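Long-range contact in Pbp related beta-lactamase (Pyrococcus abyssi, PDB 2QMI), which is probably a serine peptidase of the penicillin-binding protein and beta-lactamase family, whose chains assemble into a self-compartmentalizing octamer: residues 23-28 / 322-327. Numbering follows the deposited sequence.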
ATOM      1  N   SER A  23      35.076 -16.999 -16.656  1.00 19.61           N
ATOM      2  CA  SER A  23      36.176 -17.842 -17.112  1.00 19.54           C
ATOM      3  C   SER A  23      37.002 -17.062 -18.118  1.00 18.70           C
ATOM      4  O   SER A  23      36.465 -16.246 -18.865  1.00 20.43           O
ATOM      5  CB  SER A  23      35.652 -19.124 -17.762  1.00 18.46           C
ATOM      6  OG  SER A  23      35.257 -20.060 -16.777  1.00 20.81           O
ATOM      7  N   ILE A  24      38.306 -17.312 -18.138  1.00 19.24           N
ATOM      8  CA  ILE A  24      39.194 -16.623 -19.069  1.00 18.59           C
ATOM      9  C   ILE A  24      40.411 -17.467 -19.447  1.00 19.67           C
ATOM     10  O   ILE A  24      40.970 -18.185 -18.614  1.00 19.61           O
ATOM     11  CB  ILE A  24      39.687 -15.274 -18.471  1.00 18.12           C
ATOM     12  CG1 ILE A  24      40.601 -14.545 -19.466  1.00 18.05           C
ATOM     13  CG2 ILE A  24      40.422 -15.529 -17.165  1.00 18.00           C
ATOM     14  CD1 ILE A  24      41.077 -13.172 -18.993  1.00 16.40           C
ATOM     15  N   SER A  25      40.803 -17.399 -20.712  1.00 19.59           N
ATOM     16  CA  SER A  25      41.984 -18.122 -21.173  1.00 22.33           C
ATOM     17  C   SER A  25      42.829 -17.129 -21.964  1.00 23.37           C
ATOM     18  O   SER A  25      42.290 -16.240 -22.628  1.00 23.40           O
ATOM     19  CB  SER A  25      41.594 -19.326 -22.038  1.00 21.53           C
ATOM     20  OG  SER A  25      40.889 -18.930 -23.196  1.00 23.41           O
ATOM     21  N   ILE A  26      44.151 -17.251 -21.861  1.00 25.29           N
ATOM     22  CA  ILE A  26      45.052 -16.342 -22.571  1.00 26.34           C
ATOM     23  C   ILE A  26      46.022 -17.091 -23.471  1.00 26.93           C
ATOM     24  O   ILE A  26      46.621 -18.086 -23.060  1.00 26.41           O
ATOM     25  CB  ILE A  26      45.892 -15.487 -21.600  1.00 26.74           C
ATOM     26  CG1 ILE A  26      44.987 -14.778 -20.596  1.00 26.28           C
ATOM     27  CG2 ILE A  26      46.680 -14.440 -22.382  1.00 27.28           C
ATOM     28  CD1 ILE A  26      45.750 -13.873 -19.648  1.00 25.54           C
ATOM     29  N   ILE A  27      46.179 -16.591 -24.693  1.00 26.65           N
ATOM     30  CA  ILE A  27      47.073 -17.193 -25.673  1.00 27.16           C
ATOM     31  C   ILE A  27      48.264 -16.291 -25.976  1.00 28.57           C
ATOM     32  O   ILE A  27      48.093 -15.141 -26.398  1.00 29.16           O
ATOM     33  CB  ILE A  27      46.372 -17.439 -27.023  1.00 26.39           C
ATOM     34  CG1 ILE A  27      45.010 -18.091 -26.812  1.00 24.87           C
ATOM     35  CG2 ILE A  27      47.248 -18.320 -27.900  1.00 26.01           C
ATOM     36  CD1 ILE A  27      44.235 -18.246 -28.089  1.00 23.90           C
ATOM     37  N   LYS A  28      49.463 -16.830 -25.767  1.00 29.74           N
ATOM     38  CA  LYS A  28      50.713 -16.130 -26.040  1.00 29.94           C
ATOM     39  C   LYS A  28      51.306 -16.942 -27.187  1.00 32.24           C
ATOM     40  O   LYS A  28      51.800 -18.056 -26.977  1.00 30.33           O
ATOM     41  CB  LYS A  28      51.644 -16.197 -24.834  1.00 30.01           C
ATOM     42  CG  LYS A  28      52.926 -15.380 -24.957  1.00 28.22           C
ATOM     43  CD  LYS A  28      52.735 -13.976 -24.415  1.00 28.05           C
ATOM     44  CE  LYS A  28      54.069 -13.259 -24.240  1.00 28.15           C
ATOM     45  NZ  LYS A  28      54.836 -13.151 -25.521  1.00 29.35           N
ATOM     46  N   GLY A 322      45.920 -13.363 -27.791  1.00 24.76           N
ATOM     47  CA  GLY A 322      44.474 -13.456 -27.899  1.00 23.67           C
ATOM     48  C   GLY A 322      43.859 -13.758 -26.552  1.00 23.13           C
ATOM     49  O   GLY A 322      44.515 -14.338 -25.691  1.00 23.02           O
ATOM     50  N   VAL A 323      42.602 -13.364 -26.363  1.00 23.32           N
ATOM     51  CA  VAL A 323      41.921 -13.592 -25.094  1.00 22.15           C
ATOM     52  C   VAL A 323      40.452 -13.989 -25.258  1.00 22.62           C
ATOM     53  O   VAL A 323      39.728 -13.450 -26.105  1.00 20.99           O
ATOM     54  CB  VAL A 323      41.975 -12.331 -24.200  1.00 23.03           C
ATOM     55  CG1 VAL A 323      41.440 -12.652 -22.800  1.00 22.49           C
ATOM     56  CG2 VAL A 323      43.399 -11.803 -24.125  1.00 24.12           C
ATOM     57  N   ALA A 324      40.025 -14.937 -24.434  1.00 20.82           N
ATOM     58  CA  ALA A 324      38.650 -15.398 -24.442  1.00 20.80           C
ATOM     59  C   ALA A 324      38.118 -15.251 -23.022  1.00 20.09           C
ATOM     60  O   ALA A 324      38.757 -15.701 -22.067  1.00 20.42           O
ATOM     61  CB  ALA A 324      38.581 -16.852 -24.883  1.00 18.80           C
ATOM     62  N   VAL A 325      36.960 -14.604 -22.898  1.00 19.22           N
ATOM     63  CA  VAL A 325      36.302 -14.390 -21.611  1.00 19.20           C
ATOM     64  C   VAL A 325      34.812 -14.755 -21.696  1.00 20.31           C
ATOM     65  O   VAL A 325      34.087 -14.268 -22.573  1.00 19.86           O
ATOM     66  CB  VAL A 325      36.410 -12.915 -21.161  1.00 19.21           C
ATOM     67  CG1 VAL A 325      35.713 -12.717 -19.811  1.00 16.94           C
ATOM     68  CG2 VAL A 325      37.866 -12.501 -21.073  1.00 19.44           C
ATOM     69  N   LEU A 326      34.361 -15.619 -20.791  1.00 19.80           N
ATOM     70  CA  LEU A 326      32.961 -16.022 -20.757  1.00 20.65           C
ATOM     71  C   LEU A 326      32.369 -15.624 -19.407  1.00 20.83           C
ATOM     72  O   LEU A 326      33.054 -15.669 -18.388  1.00 21.31           O
ATOM     73  CB  LEU A 326      32.828 -17.532 -20.991  1.00 20.12           C
ATOM     74  CG  LEU A 326      33.191 -17.972 -22.412  1.00 20.84           C
ATOM     75  CD1 LEU A 326      32.963 -19.465 -22.581  1.00 20.06           C
ATOM     76  CD2 LEU A 326      32.348 -17.186 -23.408  1.00 21.53           C
ATOM     77  N   GLU A 327      31.098 -15.240 -19.403  1.00 21.00           N
ATOM     78  CA  GLU A 327      30.449 -14.799 -18.179  1.00 21.12           C
ATOM     79  C   GLU A 327      29.026 -15.318 -17.962  1.00 21.41           C
ATOM     80  O   GLU A 327      28.224 -15.399 -18.890  1.00 21.88           O
ATOM     81  CB  GLU A 327      30.448 -13.268 -18.132  1.00 21.91           C
ATOM     82  CG  GLU A 327      30.028 -12.681 -16.795  1.00 21.17           C
ATOM     83  CD  GLU A 327      30.054 -11.164 -16.804  1.00 23.65           C
ATOM     84  OE1 GLU A 327      31.067 -10.595 -17.280  1.00 22.22           O
ATOM     85  OE2 GLU A 327      29.066 -10.548 -16.330  1.00 22.22           O
TER
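Ser23 pairs with Leu326, Ser25 with Ala324 and Ile27 with Gly322, three hydrogen-bonded pairs that zip strands 23-28 and 322-327 together antiparallel, their axes 4.7 Å apart. Ser23 N reaches Leu326 O at 3.0 Å, and Leu326 N returns to Ser23 O at 2.9 Å. The bonds of the Ser25 and Ala324 pair lie in the carbonyl planes, whereas Gly322 N meets Ile27 O on a lone pair through a more bent N-H angle of 141°. Between the first two pairs, Ile24 CA sits 3.2 Å from Ala324 O in a CA-H...O contact.

On one face, the side chains of the non-hydrogen-bonded pair Ile24 and Val325 run alongside each other in the same direction, with Ile24 CG1 3.8 Å from Val325 CG2. Ile24 is extended through both torsions, CG1 opposite the backbone N (chi1 -179°) and chi2 at 177°, which carries CD1 to the neighbouring strand and aslant over Val323, 3.9 Å from CG1 of that valine. The opposite face is partly polar: Ser25 OG rests 3.5 Å from Ala324 CB while it hydrogen-bonds to Val241 O, and Ser23 OG is held by Thr50 O and Tyr55 OH.

These neighbouring strands, second and third from the edge strand 31-38, join the start of the beta-lactamase-type domain to its late part. Strand 310-316 continues the antiparallel sheet beyond 322-327. Helix 334-345 packs against the face of Ile26, Val323 and Val325, while helix 241-252 lies against that of Ser23, Ser25, Ile27 and Leu326, leaving the pair buried in the alpha/beta/alpha sandwich of the serine beta-lactamase fold.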